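Long-range contact in 432aa long hypothetical deoxyribodipyrimidine photolyase (Sulfolobus tokodaii, PDB 2E0I), which probably repairs ultraviolet-damaged DNA by splitting cyclobutane pyrimidine dimers with light, using one FAD for catalysis and apparently a second as a light-harvesting antenna: residues L129-F140 against Y245-Y256. Sequence-based numbering, arbitrary orientation.
Sequences LTPKSLFHHRNF and YWRDFFTLLAYY. With FAD (flavin-adenine dinucleotide), chain E.
Phe140 lies flat on Trp246 where the loop leaving the last strand of the N-terminal α/β domain of this photolyase runs along helix 238-256 of the FAD-binding domain, joining the two halves of the fold. The Phe140 ring stacks face to face on the five-membered ring of the indole, centroids 3.5 Å apart and planes at 18°, while its CB sits over the six-membered ring. With CG anti to the backbone N (chi1 178°), the same ring also turns its edge toward the face of Phe249, planes at 82°. Phe135 extends this aromatic cluster: Leu252 CB covers one of its faces, and the Tyr256 ring meets it rim to rim, nearly parallel. Back beside Trp246, at the start of the helix segment, Leu129 CD2 stands over the face of the Tyr245 ring, 3.8 Å from its centroid, and Thr130 CG2 reaches the edge.

Trp246 joins loop and cofactor pocket: its CB lies against the adenine of the FAD, 3.7 Å from C2A, while its indole carries Phe140. Replacing the indole by the methyl group of an alanine is likely to leave one face of Phe140 without its stacking partner and open a gap beside that ring.

Polar contacts hold the loop at two other points. The buried carboxylate of Asp248 binds two successive amides: Leu129 N approaches both oxygens on their syn sides, at 2.7 Å from OD2, and Thr130 N meets OD2 nearly along the C-O axis. Thr130 OG1 adds a third donor to OD2, from the anti side. At the far end of the helix segment, the extended Lys132 chain brings NZ to Tyr255 OH at 2.8 Å. Tyr256 OH donates to Lys132 O, 2.8 Å away, from above the carbonyl plane, on the face opposite to Phe135 N.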
ATOM      1  N   LEU A 129       0.576 -14.412  -3.587  1.00 30.68           N
ATOM      2  CA  LEU A 129      -0.435 -15.447  -3.633  1.00 31.90           C
ATOM      3  C   LEU A 129       0.044 -16.518  -4.612  1.00 33.05           C
ATOM      4  O   LEU A 129      -0.322 -17.686  -4.503  1.00 33.24           O
ATOM      5  CB  LEU A 129      -1.733 -14.829  -4.135  1.00 30.92           C
ATOM      6  CG  LEU A 129      -3.082 -15.405  -3.729  1.00 30.02           C
ATOM      7  CD1 LEU A 129      -3.204 -15.456  -2.222  1.00 28.42           C
ATOM      8  CD2 LEU A 129      -4.164 -14.522  -4.318  1.00 28.77           C
ATOM      9  N   THR A 130       0.888 -16.104  -5.553  1.00 34.53           N
ATOM     10  CA  THR A 130       1.414 -16.992  -6.590  1.00 36.52           C
ATOM     11  C   THR A 130       2.949 -16.997  -6.643  1.00 36.57           C
ATOM     12  O   THR A 130       3.594 -16.014  -6.268  1.00 37.19           O
ATOM     13  CB  THR A 130       0.885 -16.555  -7.991  1.00 37.14           C
ATOM     14  OG1 THR A 130       1.423 -15.273  -8.329  1.00 37.25           O
ATOM     15  CG2 THR A 130      -0.625 -16.424  -7.976  1.00 38.60           C
ATOM     16  N   PRO A 131       3.551 -18.105  -7.112  1.00 36.18           N
ATOM     17  CA  PRO A 131       5.012 -18.236  -7.222  1.00 36.05           C
ATOM     18  C   PRO A 131       5.549 -17.217  -8.223  1.00 36.52           C
ATOM     19  O   PRO A 131       5.008 -17.085  -9.325  1.00 37.23           O
ATOM     20  CB  PRO A 131       5.191 -19.662  -7.711  1.00 34.78           C
ATOM     21  CG  PRO A 131       4.017 -20.360  -7.125  1.00 35.27           C
ATOM     22  CD  PRO A 131       2.903 -19.392  -7.401  1.00 35.82           C
ATOM     23  N   LYS A 132       6.615 -16.510  -7.860  1.00 35.90           N
ATOM     24  CA  LYS A 132       7.135 -15.490  -8.756  1.00 36.91           C
ATOM     25  C   LYS A 132       7.654 -15.973 -10.100  1.00 37.10           C
ATOM     26  O   LYS A 132       7.687 -15.202 -11.062  1.00 37.16           O
ATOM     27  CB  LYS A 132       8.207 -14.651  -8.060  1.00 37.43           C
ATOM     28  CG  LYS A 132       9.430 -15.395  -7.619  1.00 36.97           C
ATOM     29  CD  LYS A 132      10.430 -14.411  -7.068  1.00 38.13           C
ATOM     30  CE  LYS A 132      11.662 -15.106  -6.532  1.00 38.89           C
ATOM     31  NZ  LYS A 132      12.664 -14.113  -6.065  1.00 40.85           N
ATOM     32  N   SER A 133       8.057 -17.236 -10.181  1.00 37.21           N
ATOM     33  CA  SER A 133       8.564 -17.760 -11.445  1.00 37.30           C
ATOM     34  C   SER A 133       7.474 -17.730 -12.519  1.00 36.92           C
ATOM     35  O   SER A 133       7.771 -17.665 -13.712  1.00 37.50           O
ATOM     36  CB  SER A 133       9.047 -19.192 -11.271  1.00 36.85           C
ATOM     37  OG  SER A 133       7.944 -20.053 -11.098  1.00 40.31           O
ATOM     38  N   LEU A 134       6.219 -17.769 -12.082  1.00 36.68           N
ATOM     39  CA  LEU A 134       5.075 -17.765 -12.990  1.00 36.33           C
ATOM     40  C   LEU A 134       4.769 -16.447 -13.693  1.00 35.45           C
ATOM     41  O   LEU A 134       3.812 -16.381 -14.457  1.00 35.34           O
ATOM     42  CB  LEU A 134       3.806 -18.186 -12.250  1.00 37.46           C
ATOM     43  CG  LEU A 134       3.779 -19.534 -11.545  1.00 39.06           C
ATOM     44  CD1 LEU A 134       2.407 -19.743 -10.912  1.00 39.48           C
ATOM     45  CD2 LEU A 134       4.085 -20.628 -12.546  1.00 40.24           C
ATOM     46  N   PHE A 135       5.544 -15.399 -13.448  1.00 34.21           N
ATOM     47  CA  PHE A 135       5.236 -14.137 -14.105  1.00 34.42           C
ATOM     48  C   PHE A 135       5.957 -13.946 -15.439  1.00 35.94           C
ATOM     49  O   PHE A 135       7.172 -14.153 -15.539  1.00 37.30           O
ATOM     50  CB  PHE A 135       5.558 -12.961 -13.193  1.00 32.53           C
ATOM     51  CG  PHE A 135       5.090 -11.642 -13.734  1.00 31.33           C
ATOM     52  CD1 PHE A 135       3.761 -11.254 -13.598  1.00 31.31           C
ATOM     53  CD2 PHE A 135       5.963 -10.807 -14.427  1.00 30.11           C
ATOM     54  CE1 PHE A 135       3.310 -10.048 -14.151  1.00 30.86           C
ATOM     55  CE2 PHE A 135       5.524  -9.607 -14.981  1.00 28.39           C
ATOM     56  CZ  PHE A 135       4.201  -9.226 -14.846  1.00 29.38           C
ATOM     57  N   HIS A 136       5.197 -13.535 -16.453  1.00 35.97           N
ATOM     58  CA  HIS A 136       5.723 -13.292 -17.798  1.00 36.88           C
ATOM     59  C   HIS A 136       4.590 -12.727 -18.640  1.00 38.65           C
ATOM     60  O   HIS A 136       4.456 -13.072 -19.820  1.00 40.17           O
ATOM     61  CB  HIS A 136       6.234 -14.601 -18.444  1.00 36.42           C
ATOM     62  CG  HIS A 136       5.203 -15.697 -18.539  1.00 37.02           C
ATOM     63  ND1 HIS A 136       5.266 -16.851 -17.778  1.00 36.76           N
ATOM     64  CD2 HIS A 136       4.083 -15.809 -19.296  1.00 36.17           C
ATOM     65  CE1 HIS A 136       4.230 -17.622 -18.061  1.00 35.56           C
ATOM     66  NE2 HIS A 136       3.496 -17.013 -18.979  1.00 37.75           N
ATOM     67  N   HIS A 137       3.776 -11.853 -18.049  1.00 39.09           N
ATOM     68  CA  HIS A 137       2.628 -11.315 -18.775  1.00 39.64           C
ATOM     69  C   HIS A 137       2.577  -9.811 -19.048  1.00 41.18           C
ATOM     70  O   HIS A 137       3.021  -8.993 -18.235  1.00 39.98           O
ATOM     71  CB  HIS A 137       1.351 -11.748 -18.058  1.00 38.74           C
ATOM     72  CG  HIS A 137       1.345 -13.192 -17.665  1.00 35.36           C
ATOM     73  ND1 HIS A 137       2.160 -13.691 -16.671  1.00 33.43           N
ATOM     74  CD2 HIS A 137       0.640 -14.245 -18.143  1.00 33.02           C
ATOM     75  CE1 HIS A 137       1.954 -14.990 -16.551  1.00 32.42           C
ATOM     76  NE2 HIS A 137       1.038 -15.351 -17.432  1.00 32.52           N
ATOM     77  N   ARG A 138       2.002  -9.465 -20.202  1.00 43.02           N
ATOM     78  CA  ARG A 138       1.884  -8.070 -20.628  1.00 46.17           C
ATOM     79  C   ARG A 138       0.881  -7.293 -19.784  1.00 45.08           C
ATOM     80  O   ARG A 138       1.199  -6.242 -19.229  1.00 44.09           O
ATOM     81  CB  ARG A 138       1.475  -7.987 -22.116  1.00 49.79           C
ATOM     82  CG  ARG A 138       0.104  -8.606 -22.450  1.00 55.20           C
ATOM     83  CD  ARG A 138      -0.281  -8.452 -23.942  1.00 59.12           C
ATOM     84  NE  ARG A 138      -1.539  -9.137 -24.281  1.00 62.25           N
ATOM     85  CZ  ARG A 138      -1.722 -10.463 -24.278  1.00 63.46           C
ATOM     86  NH1 ARG A 138      -2.909 -10.970 -24.596  1.00 63.66           N
ATOM     87  NH2 ARG A 138      -0.726 -11.292 -23.967  1.00 63.21           N
ATOM     88  N   ASN A 139      -0.332  -7.829 -19.694  1.00 43.97           N
ATOM     89  CA  ASN A 139      -1.406  -7.198 -18.944  1.00 41.52           C
ATOM     90  C   ASN A 139      -1.957  -8.110 -17.849  1.00 39.94           C
ATOM     91  O   ASN A 139      -1.594  -9.287 -17.744  1.00 38.56           O
ATOM     92  CB  ASN A 139      -2.532  -6.807 -19.894  1.00 42.06           C
ATOM     93  CG  ASN A 139      -3.141  -8.005 -20.602  1.00 42.73           C
ATOM     94  OD1 ASN A 139      -4.201  -7.898 -21.207  1.00 45.24           O
ATOM     95  ND2 ASN A 139      -2.472  -9.147 -20.533  1.00 42.93           N
ATOM     96  N   PHE A 140      -2.856  -7.556 -17.046  1.00 37.38           N
ATOM     97  CA  PHE A 140      -3.446  -8.296 -15.950  1.00 35.80           C
ATOM     98  C   PHE A 140      -4.331  -9.477 -16.339  1.00 36.03           C
ATOM     99  O   PHE A 140      -4.204 -10.565 -15.765  1.00 35.25           O
ATOM    100  CB  PHE A 140      -4.265  -7.356 -15.068  1.00 34.34           C
ATOM    101  CG  PHE A 140      -4.949  -8.052 -13.924  1.00 33.58           C
ATOM    102  CD1 PHE A 140      -4.213  -8.531 -12.843  1.00 33.47           C
ATOM    103  CD2 PHE A 140      -6.316  -8.285 -13.954  1.00 32.11           C
ATOM    104  CE1 PHE A 140      -4.833  -9.236 -11.820  1.00 32.64           C
ATOM    105  CE2 PHE A 140      -6.942  -8.989 -12.935  1.00 30.87           C
ATOM    106  CZ  PHE A 140      -6.203  -9.466 -11.869  1.00 31.68           C
ATOM    107  N   TYR A 245      -5.686 -10.508  -6.698  1.00 23.85           N
ATOM    108  CA  TYR A 245      -4.613 -10.851  -7.624  1.00 21.99           C
ATOM    109  C   TYR A 245      -3.949  -9.613  -8.216  1.00 21.68           C
ATOM    110  O   TYR A 245      -2.862  -9.707  -8.780  1.00 22.20           O
ATOM    111  CB  TYR A 245      -5.146 -11.772  -8.735  1.00 19.81           C
ATOM    112  CG  TYR A 245      -5.075 -13.252  -8.390  1.00 19.71           C
ATOM    113  CD1 TYR A 245      -3.856 -13.925  -8.392  1.00 18.55           C
ATOM    114  CD2 TYR A 245      -6.224 -13.972  -8.031  1.00 20.27           C
ATOM    115  CE1 TYR A 245      -3.770 -15.272  -8.043  1.00 19.98           C
ATOM    116  CE2 TYR A 245      -6.158 -15.326  -7.679  1.00 20.03           C
ATOM    117  CZ  TYR A 245      -4.920 -15.973  -7.683  1.00 22.64           C
ATOM    118  OH  TYR A 245      -4.812 -17.308  -7.303  1.00 23.00           O
ATOM    119  N   TRP A 246      -4.584  -8.452  -8.088  1.00 21.57           N
ATOM    120  CA  TRP A 246      -3.973  -7.236  -8.613  1.00 23.12           C
ATOM    121  C   TRP A 246      -2.762  -6.829  -7.790  1.00 23.04           C
ATOM    122  O   TRP A 246      -1.899  -6.090  -8.260  1.00 23.14           O
ATOM    123  CB  TRP A 246      -4.963  -6.081  -8.654  1.00 25.17           C
ATOM    124  CG  TRP A 246      -5.718  -6.001  -9.943  1.00 27.73           C
ATOM    125  CD1 TRP A 246      -6.968  -6.473 -10.186  1.00 28.76           C
ATOM    126  CD2 TRP A 246      -5.268  -5.410 -11.165  1.00 27.74           C
ATOM    127  NE1 TRP A 246      -7.330  -6.209 -11.484  1.00 29.67           N
ATOM    128  CE2 TRP A 246      -6.302  -5.555 -12.105  1.00 28.41           C
ATOM    129  CE3 TRP A 246      -4.089  -4.771 -11.554  1.00 27.86           C
ATOM    130  CZ2 TRP A 246      -6.197  -5.083 -13.414  1.00 28.43           C
ATOM    131  CZ3 TRP A 246      -3.986  -4.301 -12.857  1.00 28.25           C
ATOM    132  CH2 TRP A 246      -5.034  -4.460 -13.770  1.00 26.84           C
ATOM    133  N   ARG A 247      -2.708  -7.309  -6.554  1.00 22.48           N
ATOM    134  CA  ARG A 247      -1.584  -7.031  -5.686  1.00 22.80           C
ATOM    135  C   ARG A 247      -0.363  -7.767  -6.199  1.00 24.45           C
ATOM    136  O   ARG A 247       0.730  -7.205  -6.280  1.00 24.64           O
ATOM    137  CB  ARG A 247      -1.865  -7.526  -4.286  1.00 23.39           C
ATOM    138  CG  ARG A 247      -2.896  -6.757  -3.566  1.00 23.26           C
ATOM    139  CD  ARG A 247      -2.515  -6.718  -2.119  1.00 21.79           C
ATOM    140  NE  ARG A 247      -2.972  -5.459  -1.582  1.00 22.53           N
ATOM    141  CZ  ARG A 247      -2.241  -4.558  -0.937  1.00 21.16           C
ATOM    142  NH1 ARG A 247      -0.944  -4.697  -0.681  1.00 22.03           N
ATOM    143  NH2 ARG A 247      -2.851  -3.470  -0.565  1.00 24.28           N
ATOM    144  N   ASP A 248      -0.548  -9.045  -6.514  1.00 26.05           N
ATOM    145  CA  ASP A 248       0.542  -9.868  -7.023  1.00 26.03           C
ATOM    146  C   ASP A 248       1.031  -9.298  -8.344  1.00 24.80           C
ATOM    147  O   ASP A 248       2.244  -9.178  -8.569  1.00 24.84           O
ATOM    148  CB  ASP A 248       0.072 -11.304  -7.245  1.00 30.23           C
ATOM    149  CG  ASP A 248       0.131 -12.150  -5.986  1.00 34.77           C
ATOM    150  OD1 ASP A 248      -0.439 -11.741  -4.944  1.00 38.79           O
ATOM    151  OD2 ASP A 248       0.741 -13.241  -6.047  1.00 38.54           O
ATOM    152  N   PHE A 249       0.087  -8.941  -9.214  1.00 21.04           N
ATOM    153  CA  PHE A 249       0.446  -8.412 -10.513  1.00 18.59           C
ATOM    154  C   PHE A 249       1.361  -7.201 -10.453  1.00 17.20           C
ATOM    155  O   PHE A 249       2.423  -7.181 -11.082  1.00 17.56           O
ATOM    156  CB  PHE A 249      -0.790  -8.038 -11.310  1.00 19.24           C
ATOM    157  CG  PHE A 249      -0.476  -7.570 -12.694  1.00 19.79           C
ATOM    158  CD1 PHE A 249      -0.005  -8.465 -13.652  1.00 19.89           C
ATOM    159  CD2 PHE A 249      -0.576  -6.224 -13.026  1.00 20.70           C
ATOM    160  CE1 PHE A 249       0.366  -8.027 -14.918  1.00 20.26           C
ATOM    161  CE2 PHE A 249      -0.205  -5.772 -14.294  1.00 21.18           C
ATOM    162  CZ  PHE A 249       0.268  -6.674 -15.241  1.00 21.12           C
ATOM    163  N   PHE A 250       0.957  -6.178  -9.715  1.00 14.88           N
ATOM    164  CA  PHE A 250       1.779  -4.986  -9.630  1.00 13.49           C
ATOM    165  C   PHE A 250       3.106  -5.216  -8.919  1.00 13.31           C
ATOM    166  O   PHE A 250       4.122  -4.640  -9.302  1.00 14.03           O
ATOM    167  CB  PHE A 250       1.010  -3.854  -8.969  1.00 13.60           C
ATOM    168  CG  PHE A 250       0.015  -3.184  -9.882  1.00 13.62           C
ATOM    169  CD1 PHE A 250       0.395  -2.744 -11.145  1.00 12.46           C
ATOM    170  CD2 PHE A 250      -1.295  -2.967  -9.466  1.00 13.55           C
ATOM    171  CE1 PHE A 250      -0.513  -2.102 -11.982  1.00 12.76           C
ATOM    172  CE2 PHE A 250      -2.211  -2.319 -10.303  1.00 14.67           C
ATOM    173  CZ  PHE A 250      -1.817  -1.888 -11.563  1.00 12.38           C
ATOM    174  N   THR A 251       3.106  -6.062  -7.900  1.00 12.57           N
ATOM    175  CA  THR A 251       4.326  -6.378  -7.163  1.00 12.69           C
ATOM    176  C   THR A 251       5.336  -7.034  -8.103  1.00 14.98           C
ATOM    177  O   THR A 251       6.491  -6.603  -8.183  1.00 16.03           O
ATOM    178  CB  THR A 251       4.030  -7.352  -5.998  1.00 12.20           C
ATOM    179  OG1 THR A 251       3.230  -6.680  -5.021  1.00 13.03           O
ATOM    180  CG2 THR A 251       5.317  -7.865  -5.364  1.00  7.46           C
ATOM    181  N   LEU A 252       4.893  -8.082  -8.806  1.00 17.02           N
ATOM    182  CA  LEU A 252       5.737  -8.812  -9.749  1.00 17.22           C
ATOM    183  C   LEU A 252       6.143  -7.925 -10.922  1.00 17.02           C
ATOM    184  O   LEU A 252       7.272  -7.986 -11.401  1.00 16.86           O
ATOM    185  CB  LEU A 252       4.998 -10.053 -10.246  1.00 17.25           C
ATOM    186  CG  LEU A 252       4.878 -11.159  -9.196  1.00 17.26           C
ATOM    187  CD1 LEU A 252       4.106 -12.322  -9.772  1.00 17.46           C
ATOM    188  CD2 LEU A 252       6.263 -11.614  -8.762  1.00 15.79           C
ATOM    189  N   LEU A 253       5.220  -7.093 -11.383  1.00 17.23           N
ATOM    190  CA  LEU A 253       5.537  -6.191 -12.469  1.00 18.53           C
ATOM    191  C   LEU A 253       6.768  -5.384 -12.051  1.00 19.31           C
ATOM    192  O   LEU A 253       7.746  -5.293 -12.783  1.00 20.21           O
ATOM    193  CB  LEU A 253       4.368  -5.250 -12.728  1.00 17.22           C
ATOM    194  CG  LEU A 253       4.541  -4.348 -13.948  1.00 17.15           C
ATOM    195  CD1 LEU A 253       4.557  -5.199 -15.207  1.00 17.70           C
ATOM    196  CD2 LEU A 253       3.389  -3.369 -14.022  1.00 18.99           C
ATOM    197  N   ALA A 254       6.716  -4.817 -10.852  1.00 19.61           N
ATOM    198  CA  ALA A 254       7.817  -4.012 -10.343  1.00 19.86           C
ATOM    199  C   ALA A 254       9.048  -4.857 -10.083  1.00 20.51           C
ATOM    200  O   ALA A 254      10.174  -4.419 -10.297  1.00 22.36           O
ATOM    201  CB  ALA A 254       7.400  -3.301  -9.063  1.00 18.10           C
ATOM    202  N   TYR A 255       8.842  -6.074  -9.614  1.00 20.41           N
ATOM    203  CA  TYR A 255       9.972  -6.932  -9.326  1.00 20.98           C
ATOM    204  C   TYR A 255      10.812  -7.205 -10.574  1.00 22.20           C
ATOM    205  O   TYR A 255      12.044  -7.224 -10.504  1.00 23.34           O
ATOM    206  CB  TYR A 255       9.480  -8.248  -8.739  1.00 20.77           C
ATOM    207  CG  TYR A 255      10.578  -9.222  -8.460  1.00 20.42           C
ATOM    208  CD1 TYR A 255      11.585  -8.915  -7.560  1.00 20.66           C
ATOM    209  CD2 TYR A 255      10.604 -10.465  -9.094  1.00 22.78           C
ATOM    210  CE1 TYR A 255      12.608  -9.830  -7.285  1.00 24.25           C
ATOM    211  CE2 TYR A 255      11.621 -11.396  -8.834  1.00 24.47           C
ATOM    212  CZ  TYR A 255      12.623 -11.074  -7.925  1.00 25.43           C
ATOM    213  OH  TYR A 255      13.632 -11.982  -7.661  1.00 24.34           O
ATOM    214  N   TYR A 256      10.146  -7.408 -11.707  1.00 21.36           N
ATOM    215  CA  TYR A 256      10.833  -7.702 -12.954  1.00 21.22           C
ATOM    216  C   TYR A 256      11.164  -6.472 -13.796  1.00 21.35           C
ATOM    217  O   TYR A 256      11.816  -6.591 -14.833  1.00 23.97           O
ATOM    218  CB  TYR A 256       9.999  -8.695 -13.769  1.00 20.45           C
ATOM    219  CG  TYR A 256      10.022 -10.109 -13.217  1.00 19.68           C
ATOM    220  CD1 TYR A 256      11.203 -10.866 -13.218  1.00 17.78           C
ATOM    221  CD2 TYR A 256       8.865 -10.698 -12.711  1.00 18.76           C
ATOM    222  CE1 TYR A 256      11.230 -12.164 -12.734  1.00 16.34           C
ATOM    223  CE2 TYR A 256       8.884 -12.005 -12.223  1.00 18.95           C
ATOM    224  CZ  TYR A 256      10.070 -12.725 -12.237  1.00 17.97           C
ATOM    225  OH  TYR A 256      10.096 -13.994 -11.720  1.00 19.68           O
TER
HETATM  226  PA  FAD E1100     -11.667  -2.961  -1.682  1.00 29.54           P
HETATM  227  O1A FAD E1100     -12.531  -3.310  -0.531  1.00 31.28           O
HETATM  228  O2A FAD E1100     -12.116  -2.883  -3.089  1.00 31.16           O
HETATM  229  O5B FAD E1100     -10.926  -4.389  -1.742  1.00 31.26           O
HETATM  230  C5B FAD E1100     -10.344  -4.886  -2.949  1.00 32.36           C
HETATM  231  C4B FAD E1100      -8.976  -5.504  -2.652  1.00 34.14           C
HETATM  232  O4B FAD E1100      -8.353  -6.001  -3.848  1.00 35.85           O
HETATM  233  C3B FAD E1100      -8.046  -4.436  -2.074  1.00 34.99           C
HETATM  234  O3B FAD E1100      -8.086  -4.518  -0.646  1.00 33.17           O
HETATM  235  C2B FAD E1100      -6.691  -4.954  -2.551  1.00 35.21           C
HETATM  236  O2B FAD E1100      -6.304  -6.086  -1.770  1.00 38.01           O
HETATM  237  C1B FAD E1100      -7.055  -5.392  -3.970  1.00 35.68           C
HETATM  238  N9A FAD E1100      -7.140  -4.241  -4.900  1.00 34.64           N
HETATM  239  C8A FAD E1100      -8.240  -3.586  -5.267  1.00 33.40           C
HETATM  240  N7A FAD E1100      -7.931  -2.674  -6.187  1.00 33.44           N
HETATM  241  C5A FAD E1100      -6.622  -2.745  -6.407  1.00 33.54           C
HETATM  242  C6A FAD E1100      -5.728  -2.068  -7.231  1.00 32.04           C
HETATM  243  N6A FAD E1100      -6.148  -1.118  -8.060  1.00 30.60           N
HETATM  244  N1A FAD E1100      -4.427  -2.393  -7.187  1.00 31.20           N
HETATM  245  C2A FAD E1100      -3.978  -3.342  -6.383  1.00 30.40           C
HETATM  246  N3A FAD E1100      -4.799  -4.009  -5.591  1.00 30.27           N
HETATM  247  C4A FAD E1100      -6.113  -3.737  -5.580  1.00 33.30           C
HETATM  248  N1  FAD E1100      -3.429  -0.131  -2.719  1.00 23.25           N
HETATM  249  C2  FAD E1100      -2.497  -0.364  -1.699  1.00 24.48           C
HETATM  250  O2  FAD E1100      -2.631  -1.315  -0.933  1.00 25.23           O
HETATM  251  N3  FAD E1100      -1.431   0.524  -1.511  1.00 26.07           N
HETATM  252  C4  FAD E1100      -1.313   1.645  -2.342  1.00 24.57           C
HETATM  253  O4  FAD E1100      -0.345   2.393  -2.215  1.00 23.75           O
HETATM  254  C4X FAD E1100      -2.250   1.879  -3.343  1.00 24.01           C
HETATM  255  N5  FAD E1100      -2.165   3.049  -4.107  1.00 24.96           N
HETATM  256  C5X FAD E1100      -3.089   3.289  -5.132  1.00 24.55           C
HETATM  257  C6  FAD E1100      -2.974   4.451  -5.889  1.00 22.01           C
HETATM  258  C7  FAD E1100      -3.863   4.686  -6.933  1.00 23.91           C
HETATM  259  C7M FAD E1100      -3.694   5.957  -7.769  1.00 24.69           C
HETATM  260  C8  FAD E1100      -4.868   3.762  -7.211  1.00 22.82           C
HETATM  261  C8M FAD E1100      -5.843   3.979  -8.371  1.00 23.13           C
HETATM  262  C9  FAD E1100      -4.976   2.604  -6.447  1.00 23.48           C
HETATM  263  C9A FAD E1100      -4.085   2.353  -5.406  1.00 25.13           C
HETATM  264  N10 FAD E1100      -4.169   1.176  -4.639  1.00 24.65           N
HETATM  265  C10 FAD E1100      -3.308   0.995  -3.544  1.00 23.77           C
HETATM  266  C1' FAD E1100      -5.189   0.145  -4.958  1.00 22.81           C
HETATM  267  C2' FAD E1100      -6.553   0.241  -4.268  1.00 24.46           C
HETATM  268  O2' FAD E1100      -7.121   1.539  -4.460  1.00 24.04           O
HETATM  269  C3' FAD E1100      -6.480  -0.086  -2.774  1.00 26.29           C
HETATM  270  O3' FAD E1100      -5.863  -1.365  -2.601  1.00 28.37           O
HETATM  271  C4' FAD E1100      -7.875  -0.132  -2.146  1.00 26.48           C
HETATM  272  O4' FAD E1100      -8.546   1.115  -2.344  1.00 26.67           O
HETATM  273  C5' FAD E1100      -7.792  -0.429  -0.647  1.00 27.16           C
HETATM  274  O5' FAD E1100      -9.087  -0.372  -0.038  1.00 28.99           O
HETATM  275  P   FAD E1100      -9.969  -1.699   0.193  1.00 27.24           P
HETATM  276  O1P FAD E1100      -9.112  -2.709   0.852  1.00 28.14           O
HETATM  277  O2P FAD E1100     -11.213  -1.282   0.879  1.00 28.17           O
HETATM  278  O3P FAD E1100     -10.300  -2.191  -1.307  1.00 30.28           O